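Local coordinates for protein GTP cyclohydrolase 1 type 2 homolog (Staphylococcus aureus subsp. aureus, PDB 3LNL) that is of unknown function but assembles into a toroid-shaped homohexamer, capped at both entries by PII-like domain trimers, and holds a dinuclear zinc centre, at residues M115-M120 and L242-E247; E255-D260 and A302-T307; S263-P268 and I326-Y331. The protein carries 2 engineered substitutions. All coordinates share one frame; numbering follows the deposited sequence.

How the interactions relate
Interactions 1 and 2 attach helices to one mixed sheet; interaction 3 joins the loops that follow a helix and a strand. Interactions 2 and 3 share helix 254-264, which follows strand 240-253 of interaction 1. The centres of interactions 1 and 2, and of 2 and 3, lie about 11 Å apart, those of 1 and 3 about 13 Å. A probable hydrogen bond, Thr307 O to Ile328 N at 2.8 Å, joins interactions 2 and 3; another, Met120 O to Lys264 NZ at 3.2 Å, joins 1 and 3. Interaction 3 supplies a zinc ligand, His330, whereas Val244 and Val306 have side chains about 12 and 13 Å from a zinc.

Interaction 1. Residues M115-M120 and L242-E247; sequences MLAKVM and LGVMAE. Engineered in segment 115-120: Val119 (natural residue Ala).
Ala117, on helix 112-119, sets its single methyl against two residues of strand 240-253, Val244 and Ala246, and these apolar touches make up the whole contact. Ala117 CB reaches Val244 CG2 at 4.0 Å and, more loosely, Ala246 CB at 4.5 Å. The CB of all three residues points to the other segment, and Met245, between the two strand residues, has its CB directed away. Val244 divides its branches: CG1 is anti to its own carbonyl carbon and stays clear of Ala117, whereas CG2, held between the backbone N and the carbonyl carbon (chi1 -67° for CG1), is the methyl that meets the helix. Because the helix offers just a methyl here, it comes close to the strand, with Ala117 CA 7.1 Å from Ala246 CA.

No hydrogen bond crosses between the segments; the backbone bonds of the helix stay within it, and those of the strand go to its neighbours. In the helix, the N of Val119, an engineered residue, bonds to Met115 O at 2.9 Å and Met120 N to Leu116 O at 3.0 Å. The strand is hydrogen-bonded on both flanks, Val244 with Ile285 and Ala246 with Ile283, Met245 with Ser126 and Gly243 with Ile128.

Further apolar groups extend the interface. Ile125 touches Ala117, Val244 and Ala246 together, and Ile285 packs on Leu116, Ala117 and Met120. With nothing but methyls meeting, the contact is nondirectional: a light apolar touch, buried from solvent, sets the helix against the sheet, joining chain on either side of the PII-like insertion.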
ATOM      1  N   MET B 115     -12.084 -25.512  25.069  1.00 14.12           N
ATOM      2  CA  MET B 115     -11.230 -26.395  25.872  1.00 13.54           C
ATOM      3  C   MET B 115     -10.615 -25.699  27.071  1.00 13.14           C
ATOM      4  O   MET B 115     -10.630 -26.234  28.192  1.00 12.42           O
ATOM      5  CB  MET B 115     -10.109 -26.978  25.017  1.00 14.01           C
ATOM      6  CG  MET B 115     -10.610 -27.980  23.977  1.00 15.12           C
ATOM      7  SD  MET B 115      -9.324 -28.281  22.808  1.00 13.79           S
ATOM      8  CE  MET B 115     -10.197 -29.163  21.475  1.00 16.44           C
ATOM      9  N   LEU B 116     -10.085 -24.510  26.850  1.00 12.53           N
ATOM     10  CA  LEU B 116      -9.558 -23.700  27.946  1.00 12.57           C
ATOM     11  C   LEU B 116     -10.614 -23.400  29.015  1.00 12.10           C
ATOM     12  O   LEU B 116     -10.395 -23.633  30.195  1.00 12.33           O
ATOM     13  CB  LEU B 116      -8.919 -22.406  27.408  1.00 11.90           C
ATOM     14  CG  LEU B 116      -7.539 -22.628  26.793  1.00 11.50           C
ATOM     15  CD1 LEU B 116      -7.141 -21.365  25.974  1.00 11.10           C
ATOM     16  CD2 LEU B 116      -6.465 -23.010  27.881  1.00  9.82           C
ATOM     17  N   ALA B 117     -11.791 -22.946  28.591  1.00 12.96           N
ATOM     18  CA  ALA B 117     -12.870 -22.631  29.522  1.00 13.09           C
ATOM     19  C   ALA B 117     -13.302 -23.843  30.346  1.00 12.95           C
ATOM     20  O   ALA B 117     -13.462 -23.757  31.582  1.00 12.99           O
ATOM     21  CB  ALA B 117     -14.078 -22.016  28.768  1.00 12.16           C
ATOM     22  N   LYS B 118     -13.411 -24.979  29.684  1.00 13.68           N
ATOM     23  CA  LYS B 118     -13.760 -26.236  30.342  1.00 15.22           C
ATOM     24  C   LYS B 118     -12.707 -26.638  31.357  1.00 14.24           C
ATOM     25  O   LYS B 118     -13.045 -26.955  32.473  1.00 13.06           O
ATOM     26  CB  LYS B 118     -13.986 -27.350  29.298  1.00 16.56           C
ATOM     27  CG  LYS B 118     -15.331 -27.246  28.556  1.00 19.44           C
ATOM     28  CD  LYS B 118     -16.505 -27.536  29.497  1.00 21.56           C
ATOM     29  CE  LYS B 118     -17.844 -27.706  28.768  1.00 22.96           C
ATOM     30  NZ  LYS B 118     -18.979 -27.509  29.749  1.00 21.56           N
ATOM     31  N   VAL B 119     -11.420 -26.536  31.002  1.00 14.34           N
ATOM     32  CA  VAL B 119     -10.360 -26.883  31.950  1.00 14.72           C
ATOM     33  C   VAL B 119     -10.319 -25.924  33.157  1.00 14.95           C
ATOM     34  O   VAL B 119      -9.958 -26.293  34.261  1.00 14.06           O
ATOM     35  CB  VAL B 119      -8.992 -26.932  31.271  1.00 15.70           C
ATOM     36  CG1 VAL B 119      -7.907 -27.289  32.302  1.00 16.53           C
ATOM     37  CG2 VAL B 119      -9.013 -27.897  30.210  1.00 10.71           C
ATOM     38  N   MET B 120     -10.745 -24.696  32.944  1.00 14.43           N
ATOM     39  CA  MET B 120     -10.896 -23.733  34.031  1.00 14.87           C
ATOM     40  C   MET B 120     -12.132 -23.898  34.884  1.00 14.77           C
ATOM     41  O   MET B 120     -12.265 -23.196  35.883  1.00 15.41           O
ATOM     42  CB  MET B 120     -10.865 -22.324  33.468  1.00 15.20           C
ATOM     43  CG  MET B 120      -9.547 -21.961  32.855  1.00 14.73           C
ATOM     44  SD  MET B 120      -9.664 -20.350  32.102  1.00 15.13           S
ATOM     45  CE  MET B 120      -8.236 -20.330  30.992  1.00 10.05           C
ATOM     46  N   LEU B 242     -13.396 -16.237  17.162  1.00 12.66           N
ATOM     47  CA  LEU B 242     -12.190 -16.233  17.988  1.00 12.70           C
ATOM     48  C   LEU B 242     -12.441 -15.784  19.439  1.00 13.67           C
ATOM     49  O   LEU B 242     -12.648 -14.587  19.725  1.00 15.11           O
ATOM     50  CB  LEU B 242     -11.089 -15.378  17.347  1.00 12.75           C
ATOM     51  CG  LEU B 242      -9.782 -15.422  18.132  1.00 15.04           C
ATOM     52  CD1 LEU B 242      -9.131 -16.827  17.994  1.00 14.28           C
ATOM     53  CD2 LEU B 242      -8.834 -14.327  17.686  1.00 15.14           C
ATOM     54  N   GLY B 243     -12.432 -16.775  20.320  1.00 13.11           N
ATOM     55  CA  GLY B 243     -12.588 -16.592  21.736  1.00 12.72           C
ATOM     56  C   GLY B 243     -13.912 -17.147  22.217  1.00 12.06           C
ATOM     57  O   GLY B 243     -14.811 -17.454  21.433  1.00 12.72           O
ATOM     58  N   VAL B 244     -14.002 -17.273  23.534  1.00 12.63           N
ATOM     59  CA  VAL B 244     -15.248 -17.522  24.234  1.00 11.46           C
ATOM     60  C   VAL B 244     -15.442 -16.534  25.363  1.00 11.21           C
ATOM     61  O   VAL B 244     -14.466 -16.004  25.945  1.00 10.98           O
ATOM     62  CB  VAL B 244     -15.318 -18.965  24.835  1.00 11.11           C
ATOM     63  CG1 VAL B 244     -15.380 -20.016  23.680  1.00 10.37           C
ATOM     64  CG2 VAL B 244     -14.180 -19.244  25.863  1.00  9.26           C
ATOM     65  N   MET B 245     -16.712 -16.316  25.714  1.00 12.38           N
ATOM     66  CA  MET B 245     -17.074 -15.647  26.962  1.00 12.14           C
ATOM     67  C   MET B 245     -17.643 -16.725  27.828  1.00 13.27           C
ATOM     68  O   MET B 245     -18.430 -17.527  27.350  1.00 13.85           O
ATOM     69  CB  MET B 245     -18.135 -14.527  26.766  1.00 12.55           C
ATOM     70  CG  MET B 245     -18.335 -13.638  28.008  1.00 14.40           C
ATOM     71  SD  MET B 245     -16.983 -12.402  28.227  1.00 18.38           S
ATOM     72  CE  MET B 245     -17.305 -11.322  26.785  1.00 12.64           C
ATOM     73  N   ALA B 246     -17.308 -16.716  29.117  1.00 13.61           N
ATOM     74  CA  ALA B 246     -17.857 -17.655  30.062  1.00 13.54           C
ATOM     75  C   ALA B 246     -17.905 -16.997  31.454  1.00 14.43           C
ATOM     76  O   ALA B 246     -17.522 -15.834  31.603  1.00 14.53           O
ATOM     77  CB  ALA B 246     -16.991 -18.892  30.089  1.00 13.50           C
ATOM     78  N   GLU B 247     -18.379 -17.742  32.453  1.00 14.76           N
ATOM     79  CA  GLU B 247     -18.433 -17.246  33.830  1.00 15.88           C
ATOM     80  C   GLU B 247     -17.931 -18.258  34.836  1.00 15.52           C
ATOM     81  O   GLU B 247     -17.989 -19.488  34.609  1.00 15.12           O
ATOM     82  CB  GLU B 247     -19.837 -16.752  34.275  1.00 16.18           C
ATOM     83  CG  GLU B 247     -20.912 -16.786  33.309  1.00 20.99           C
ATOM     84  CD  GLU B 247     -22.263 -16.523  33.957  1.00 24.27           C
ATOM     85  OE1 GLU B 247     -22.526 -15.382  34.419  1.00 30.13           O
ATOM     86  OE2 GLU B 247     -23.034 -17.488  34.088  1.00 28.84           O
TER

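Interaction 2. Residues E255-D260 and A302-T307; sequences EDFAAD and ADVFVT
The phenyl ring of Phe257 meets strand 304-307 through one corner, CE2, and has no group of 302-307 laid flat upon either face. Val306 CG2 comes to the ring edge, near its plane, 4.2 Å from CE2. Val304 CG1 approaches the same carbon at 4.3 Å, obliquely and from the other side of the ring plane, so two methyls from alternate residues of the strand meet the one ring carbon. Phe257 extends from helix 254-264 with CG anti to its backbone N (chi1 -176°), which carries the ring out to the sheet across a wide gap: Phe257 CA and Val304 CA, the nearest pair, are 9.9 Å apart. Val306 presents CG2, the branch anti to its carbonyl carbon, while its CG1 is turned elsewhere and is not the methyl that reaches the ring.

Ile283 and Ile326, from the two strands flanking 304-307, also touch Phe257, and Ile283 packs on Val306 and Ile326 on Val304. On the reverse side of the strand Phe305 meets Ala297 of helix 294-299, so helices cover both faces of this part of the sheet. Ala258 and Ala259, meanwhile, pack on Ile370 of a second subunit.

No polar bond spans the segments. The contact rests on dispersion between a ring carbon and the methyls of two valines, with the long phenyl bridging the interval between helix and sheet in a buried part of the fold.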
ATOM      1  N   GLU B 255      -7.215 -12.046  41.770  1.00 12.42           N
ATOM      2  CA  GLU B 255      -6.063 -12.830  42.181  1.00 14.34           C
ATOM      3  C   GLU B 255      -6.434 -14.269  42.489  1.00 13.61           C
ATOM      4  O   GLU B 255      -5.686 -15.178  42.151  1.00 13.29           O
ATOM      5  CB  GLU B 255      -5.349 -12.212  43.371  1.00 15.86           C
ATOM      6  CG  GLU B 255      -6.040 -12.342  44.646  1.00 19.80           C
ATOM      7  CD  GLU B 255      -5.271 -11.660  45.782  1.00 26.99           C
ATOM      8  OE1 GLU B 255      -5.914 -11.440  46.838  1.00 29.27           O
ATOM      9  OE2 GLU B 255      -4.054 -11.348  45.586  1.00 25.58           O
ATOM     10  N   ASP B 256      -7.618 -14.482  43.031  1.00 12.92           N
ATOM     11  CA  ASP B 256      -8.070 -15.835  43.333  1.00 13.59           C
ATOM     12  C   ASP B 256      -8.361 -16.605  42.052  1.00 13.22           C
ATOM     13  O   ASP B 256      -8.054 -17.792  41.965  1.00 12.11           O
ATOM     14  CB  ASP B 256      -9.305 -15.811  44.233  1.00 13.66           C
ATOM     15  CG  ASP B 256      -8.967 -15.434  45.679  1.00 16.03           C
ATOM     16  OD1 ASP B 256      -7.782 -15.271  46.041  1.00 18.64           O
ATOM     17  OD2 ASP B 256      -9.898 -15.319  46.450  1.00 16.71           O
ATOM     18  N   PHE B 257      -8.966 -15.925  41.075  1.00 12.45           N
ATOM     19  CA  PHE B 257      -9.196 -16.516  39.770  1.00 12.62           C
ATOM     20  C   PHE B 257      -7.881 -16.867  39.081  1.00 13.02           C
ATOM     21  O   PHE B 257      -7.724 -17.995  38.589  1.00 12.41           O
ATOM     22  CB  PHE B 257     -10.048 -15.618  38.874  1.00 12.64           C
ATOM     23  CG  PHE B 257     -10.382 -16.247  37.566  1.00 10.46           C
ATOM     24  CD1 PHE B 257     -11.005 -17.487  37.521  1.00 10.65           C
ATOM     25  CD2 PHE B 257     -10.043 -15.624  36.373  1.00 12.50           C
ATOM     26  CE1 PHE B 257     -11.272 -18.109  36.315  1.00 10.37           C
ATOM     27  CE2 PHE B 257     -10.354 -16.216  35.171  1.00 11.31           C
ATOM     28  CZ  PHE B 257     -10.984 -17.461  35.152  1.00 11.43           C
ATOM     29  N   ALA B 258      -6.938 -15.931  39.072  1.00 11.85           N
ATOM     30  CA  ALA B 258      -5.613 -16.214  38.533  1.00 12.80           C
ATOM     31  C   ALA B 258      -4.956 -17.457  39.176  1.00 12.92           C
ATOM     32  O   ALA B 258      -4.411 -18.312  38.462  1.00 11.81           O
ATOM     33  CB  ALA B 258      -4.679 -14.979  38.649  1.00 12.34           C
ATOM     34  N   ALA B 259      -5.035 -17.566  40.496  1.00 12.58           N
ATOM     35  CA  ALA B 259      -4.432 -18.716  41.208  1.00 13.53           C
ATOM     36  C   ALA B 259      -5.109 -19.999  40.868  1.00 14.01           C
ATOM     37  O   ALA B 259      -4.473 -21.060  40.731  1.00 14.31           O
ATOM     38  CB  ALA B 259      -4.484 -18.494  42.719  1.00 12.52           C
ATOM     39  N   ASP B 260      -6.434 -19.936  40.790  1.00 14.69           N
ATOM     40  CA  ASP B 260      -7.225 -21.127  40.452  1.00 14.31           C
ATOM     41  C   ASP B 260      -6.877 -21.691  39.082  1.00 13.18           C
ATOM     42  O   ASP B 260      -6.728 -22.901  38.912  1.00 12.77           O
ATOM     43  CB  ASP B 260      -8.721 -20.784  40.498  1.00 14.82           C
ATOM     44  CG  ASP B 260      -9.567 -21.974  40.459  1.00 16.89           C
ATOM     45  OD1 ASP B 260      -9.499 -22.771  41.416  1.00 19.25           O
ATOM     46  OD2 ASP B 260     -10.303 -22.143  39.483  1.00 21.99           O
ATOM     47  N   ALA B 302     -16.847  -8.636  29.380  1.00 15.23           N
ATOM     48  CA  ALA B 302     -15.824  -9.309  30.178  1.00 13.80           C
ATOM     49  C   ALA B 302     -15.366  -8.488  31.369  1.00 13.78           C
ATOM     50  O   ALA B 302     -15.173  -7.308  31.247  1.00 15.27           O
ATOM     51  CB  ALA B 302     -14.624  -9.669  29.310  1.00 13.09           C
ATOM     52  N   ASP B 303     -15.199  -9.122  32.516  1.00 13.54           N
ATOM     53  CA  ASP B 303     -14.476  -8.544  33.665  1.00 13.60           C
ATOM     54  C   ASP B 303     -12.960  -8.716  33.597  1.00 13.51           C
ATOM     55  O   ASP B 303     -12.222  -7.978  34.277  1.00 14.17           O
ATOM     56  CB  ASP B 303     -14.978  -9.163  34.987  1.00 13.05           C
ATOM     57  CG  ASP B 303     -16.486  -8.944  35.199  1.00 14.43           C
ATOM     58  OD1 ASP B 303     -16.982  -7.846  34.859  1.00 15.68           O
ATOM     59  OD2 ASP B 303     -17.161  -9.895  35.669  1.00 13.97           O
ATOM     60  N   VAL B 304     -12.502  -9.690  32.791  1.00 13.09           N
ATOM     61  CA  VAL B 304     -11.085  -9.978  32.615  1.00 11.92           C
ATOM     62  C   VAL B 304     -10.921 -10.690  31.273  1.00 12.88           C
ATOM     63  O   VAL B 304     -11.837 -11.403  30.797  1.00 12.96           O
ATOM     64  CB  VAL B 304     -10.509 -10.847  33.813  1.00 13.27           C
ATOM     65  CG1 VAL B 304     -11.258 -12.219  33.930  1.00 11.22           C
ATOM     66  CG2 VAL B 304      -8.985 -11.052  33.694  1.00  8.55           C
ATOM     67  N   PHE B 305      -9.801 -10.387  30.638  1.00 10.92           N
ATOM     68  CA  PHE B 305      -9.402 -10.941  29.403  1.00 11.01           C
ATOM     69  C   PHE B 305      -8.216 -11.851  29.657  1.00 11.48           C
ATOM     70  O   PHE B 305      -7.196 -11.410  30.144  1.00 12.04           O
ATOM     71  CB  PHE B 305      -9.033  -9.863  28.422  1.00 11.13           C
ATOM     72  CG  PHE B 305      -8.701 -10.379  27.044  1.00 10.82           C
ATOM     73  CD1 PHE B 305      -9.687 -10.950  26.242  1.00 13.27           C
ATOM     74  CD2 PHE B 305      -7.380 -10.341  26.561  1.00 12.54           C
ATOM     75  CE1 PHE B 305      -9.396 -11.405  24.970  1.00 15.56           C
ATOM     76  CE2 PHE B 305      -7.069 -10.826  25.299  1.00 12.61           C
ATOM     77  CZ  PHE B 305      -8.074 -11.366  24.495  1.00 13.49           C
ATOM     78  N   VAL B 306      -8.375 -13.131  29.327  1.00 11.96           N
ATOM     79  CA  VAL B 306      -7.366 -14.155  29.566  1.00 12.08           C
ATOM     80  C   VAL B 306      -6.720 -14.554  28.265  1.00 13.08           C
ATOM     81  O   VAL B 306      -7.417 -14.929  27.279  1.00 13.07           O
ATOM     82  CB  VAL B 306      -7.985 -15.423  30.202  1.00 13.13           C
ATOM     83  CG1 VAL B 306      -6.905 -16.527  30.387  1.00 11.09           C
ATOM     84  CG2 VAL B 306      -8.683 -15.070  31.543  1.00 13.55           C
ATOM     85  N   THR B 307      -5.386 -14.462  28.222  1.00 13.02           N
ATOM     86  CA  THR B 307      -4.646 -14.782  27.006  1.00 13.43           C
ATOM     87  C   THR B 307      -3.189 -15.127  27.348  1.00 13.59           C
ATOM     88  O   THR B 307      -2.852 -15.311  28.519  1.00 14.71           O
ATOM     89  CB  THR B 307      -4.744 -13.625  25.970  1.00 14.03           C
ATOM     90  OG1 THR B 307      -4.367 -14.095  24.677  1.00 13.07           O
ATOM     91  CG2 THR B 307      -3.864 -12.392  26.325  1.00 11.65           C
TER

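Interaction 3. Residues S263-P268 and I326-Y331; sequences SKLNIP and IDINHY. With ZN (zinc ion), chain F.
A side-chain amide pressed against a methyl is the odd feature here: Asn329 ND2 lies 3.2 Å from Ile267 CG2, close for two groups that form no hydrogen bond. The amide nitrogen hydrogen-bonds Ser269 O, which helps to fix its position beside the isoleucine. The longer arm of Ile267 goes to Ile328. Its CG1 is anti to the carbonyl carbon, and CD1 ends 3.7 Å from Ile328 CB and 3.5 Å from Ile328 O, a carbonyl that is hydrogen-bonded to Ser332 OG. Leu265 CD1 adds a lighter touch on Ile328 CD1 at 4.2 Å.

Asp327 shapes the turn that presents these groups. Its OD1 accepts from Asn329 N at 2.8 Å, an Asx turn in which the N-H meets the anti side, 26° out of the carboxylate plane; OD2 makes a salt bridge to Arg271. His330, which follows Asn329, makes no contact with 263-268 and binds zinc through NE2 at 2.3 Å. Three waters, His69 and Glu333 complete that metal's shell, Asp309 OD2 holds His330 ND1, and His312 of a second subunit stacks on the ring.

Segment 263-268 closes helix 254-264 with a Schellman motif at Asn266. Ile328, just beyond strand 325-327, also packs on Ile261 of that helix, Leu265 touches Leu116 and Val119 of helix 112-119, and Asn329 and Pro268 lie against Tyr369 of strand 368-369.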
ATOM      1  N   SER B 263      -3.394 -23.315  38.887  1.00 11.71           N
ATOM      2  CA  SER B 263      -3.456 -24.667  39.377  1.00 13.03           C
ATOM      3  C   SER B 263      -4.129 -25.644  38.394  1.00 13.09           C
ATOM      4  O   SER B 263      -3.592 -26.718  38.072  1.00 12.70           O
ATOM      5  CB  SER B 263      -4.154 -24.646  40.764  1.00 12.77           C
ATOM      6  OG  SER B 263      -4.341 -25.929  41.223  1.00 17.09           O
ATOM      7  N   LYS B 264      -5.262 -25.252  37.843  1.00 13.75           N
ATOM      8  CA  LYS B 264      -6.023 -26.141  36.967  1.00 14.25           C
ATOM      9  C   LYS B 264      -5.272 -26.468  35.673  1.00 15.18           C
ATOM     10  O   LYS B 264      -5.362 -27.584  35.179  1.00 13.55           O
ATOM     11  CB  LYS B 264      -7.382 -25.539  36.610  1.00 14.32           C
ATOM     12  CG  LYS B 264      -8.380 -25.674  37.741  1.00 15.95           C
ATOM     13  CD  LYS B 264      -9.743 -25.049  37.480  1.00 17.68           C
ATOM     14  CE  LYS B 264     -10.659 -25.353  38.705  1.00 20.17           C
ATOM     15  NZ  LYS B 264     -11.706 -24.313  38.802  1.00 24.84           N
ATOM     16  N   LEU B 265      -4.555 -25.490  35.125  1.00 14.59           N
ATOM     17  CA  LEU B 265      -3.777 -25.708  33.924  1.00 15.91           C
ATOM     18  C   LEU B 265      -2.294 -26.083  34.172  1.00 16.23           C
ATOM     19  O   LEU B 265      -1.529 -26.179  33.200  1.00 17.46           O
ATOM     20  CB  LEU B 265      -3.840 -24.459  33.016  1.00 16.19           C
ATOM     21  CG  LEU B 265      -5.175 -24.230  32.287  1.00 19.06           C
ATOM     22  CD1 LEU B 265      -5.370 -22.760  31.905  1.00 23.40           C
ATOM     23  CD2 LEU B 265      -5.211 -25.065  31.044  1.00 23.17           C
ATOM     24  N   ASN B 266      -1.907 -26.229  35.435  1.00 15.76           N
ATOM     25  CA  ASN B 266      -0.546 -26.567  35.863  1.00 16.71           C
ATOM     26  C   ASN B 266       0.509 -25.624  35.258  1.00 16.90           C
ATOM     27  O   ASN B 266       1.508 -26.045  34.658  1.00 15.55           O
ATOM     28  CB  ASN B 266      -0.251 -28.017  35.461  1.00 18.31           C
ATOM     29  CG  ASN B 266       0.914 -28.593  36.205  1.00 22.02           C
ATOM     30  OD1 ASN B 266       1.167 -28.254  37.355  1.00 30.78           O
ATOM     31  ND2 ASN B 266       1.638 -29.505  35.548  1.00 30.46           N
ATOM     32  N   ILE B 267       0.278 -24.337  35.434  1.00 14.70           N
ATOM     33  CA  ILE B 267       1.125 -23.349  34.857  1.00 14.48           C
ATOM     34  C   ILE B 267       2.181 -22.997  35.879  1.00 13.79           C
ATOM     35  O   ILE B 267       1.833 -22.767  37.071  1.00 14.32           O
ATOM     36  CB  ILE B 267       0.301 -22.090  34.457  1.00 14.39           C
ATOM     37  CG1 ILE B 267      -0.976 -22.487  33.718  1.00 15.83           C
ATOM     38  CG2 ILE B 267       1.160 -21.134  33.582  1.00 12.55           C
ATOM     39  CD1 ILE B 267      -1.897 -21.226  33.428  1.00 11.73           C
ATOM     40  N   PRO B 268       3.463 -22.918  35.457  1.00 13.05           N
ATOM     41  CA  PRO B 268       4.528 -22.616  36.421  1.00 13.31           C
ATOM     42  C   PRO B 268       4.472 -21.208  36.992  1.00 12.30           C
ATOM     43  O   PRO B 268       4.816 -20.993  38.140  1.00 11.10           O
ATOM     44  CB  PRO B 268       5.832 -22.816  35.601  1.00 14.54           C
ATOM     45  CG  PRO B 268       5.453 -23.798  34.544  1.00 15.29           C
ATOM     46  CD  PRO B 268       4.017 -23.416  34.177  1.00 14.94           C
ATOM     47  N   ILE B 326      -5.232 -11.470  32.445  1.00 11.63           N
ATOM     48  CA  ILE B 326      -4.414 -12.568  32.937  1.00 11.32           C
ATOM     49  C   ILE B 326      -3.635 -13.172  31.763  1.00 12.28           C
ATOM     50  O   ILE B 326      -4.196 -13.577  30.736  1.00 12.61           O
ATOM     51  CB  ILE B 326      -5.210 -13.704  33.679  1.00 11.74           C
ATOM     52  CG1 ILE B 326      -6.042 -13.139  34.824  1.00  9.29           C
ATOM     53  CG2 ILE B 326      -4.226 -14.752  34.222  1.00  9.34           C
ATOM     54  CD1 ILE B 326      -7.071 -14.049  35.414  1.00  8.42           C
ATOM     55  N   ASP B 327      -2.320 -13.245  31.941  1.00 12.83           N
ATOM     56  CA  ASP B 327      -1.428 -13.995  31.079  1.00 12.59           C
ATOM     57  C   ASP B 327      -1.274 -15.401  31.609  1.00 12.49           C
ATOM     58  O   ASP B 327      -0.559 -15.638  32.575  1.00 14.13           O
ATOM     59  CB  ASP B 327      -0.075 -13.290  31.002  1.00 12.52           C
ATOM     60  CG  ASP B 327       0.827 -13.793  29.877  1.00 14.39           C
ATOM     61  OD1 ASP B 327       0.569 -14.883  29.319  1.00 14.87           O
ATOM     62  OD2 ASP B 327       1.812 -13.075  29.567  1.00 12.16           O
ATOM     63  N   ILE B 328      -1.919 -16.354  30.938  1.00 11.86           N
ATOM     64  CA  ILE B 328      -1.770 -17.771  31.283  1.00 11.70           C
ATOM     65  C   ILE B 328      -0.649 -18.458  30.465  1.00 11.66           C
ATOM     66  O   ILE B 328      -0.423 -19.692  30.591  1.00 12.54           O
ATOM     67  CB  ILE B 328      -3.052 -18.562  31.087  1.00 11.70           C
ATOM     68  CG1 ILE B 328      -3.597 -18.419  29.666  1.00 11.17           C
ATOM     69  CG2 ILE B 328      -4.059 -18.175  32.149  1.00 12.01           C
ATOM     70  CD1 ILE B 328      -4.761 -19.456  29.328  1.00 10.61           C
ATOM     71  N   ASN B 329       0.035 -17.640  29.659  1.00 11.12           N
ATOM     72  CA  ASN B 329       1.070 -18.059  28.716  1.00 11.02           C
ATOM     73  C   ASN B 329       0.466 -18.658  27.455  1.00 12.14           C
ATOM     74  O   ASN B 329      -0.648 -19.221  27.463  1.00 14.33           O
ATOM     75  CB  ASN B 329       2.110 -18.970  29.392  1.00 12.39           C
ATOM     76  CG  ASN B 329       2.725 -18.322  30.647  1.00 13.12           C
ATOM     77  OD1 ASN B 329       3.054 -17.131  30.632  1.00 13.53           O
ATOM     78  ND2 ASN B 329       2.764 -19.071  31.755  1.00 11.24           N
ATOM     79  N   HIS B 330       1.128 -18.421  26.339  1.00 11.61           N
ATOM     80  CA  HIS B 330       0.699 -18.936  25.059  1.00 11.42           C
ATOM     81  C   HIS B 330       0.718 -20.460  25.138  1.00 12.73           C
ATOM     82  O   HIS B 330      -0.183 -21.123  24.575  1.00 11.65           O
ATOM     83  CB  HIS B 330       1.698 -18.442  24.030  1.00 12.67           C
ATOM     84  CG  HIS B 330       1.329 -18.637  22.591  1.00 11.18           C
ATOM     85  ND1 HIS B 330       1.596 -17.664  21.639  1.00 11.29           N
ATOM     86  CD2 HIS B 330       0.770 -19.675  21.931  1.00 11.00           C
ATOM     87  CE1 HIS B 330       1.243 -18.123  20.443  1.00 11.69           C
ATOM     88  NE2 HIS B 330       0.650 -19.298  20.602  1.00 10.60           N
ATOM     89  N   TYR B 331       1.734 -21.007  25.839  1.00 11.78           N
ATOM     90  CA  TYR B 331       1.849 -22.439  25.993  1.00 12.25           C
ATOM     91  C   TYR B 331       0.586 -23.141  26.548  1.00 13.34           C
ATOM     92  O   TYR B 331       0.394 -24.346  26.295  1.00 13.28           O
ATOM     93  CB  TYR B 331       3.100 -22.849  26.804  1.00 12.88           C
ATOM     94  CG  TYR B 331       3.320 -24.337  26.769  1.00 11.20           C
ATOM     95  CD1 TYR B 331       3.695 -24.955  25.580  1.00 10.21           C
ATOM     96  CD2 TYR B 331       3.027 -25.126  27.864  1.00 13.37           C
ATOM     97  CE1 TYR B 331       3.797 -26.335  25.475  1.00 10.85           C
ATOM     98  CE2 TYR B 331       3.153 -26.517  27.797  1.00 12.41           C
ATOM     99  CZ  TYR B 331       3.530 -27.115  26.562  1.00 12.00           C
ATOM    100  OH  TYR B 331       3.664 -28.474  26.471  1.00 12.00           O
TER
HETATM  101 ZN    ZN F 401      -0.902 -20.288  19.191  0.50 22.70          ZN
HETATM  102  O   HOH W   1       0.259 -19.308  17.542  1.00 10.50           O
HETATM  103  O   HOH W   2      -1.841 -18.272  19.295  1.00 12.13           O
HETATM  104  O   HOH W   3      -2.536 -20.494  17.790  1.00 12.36           O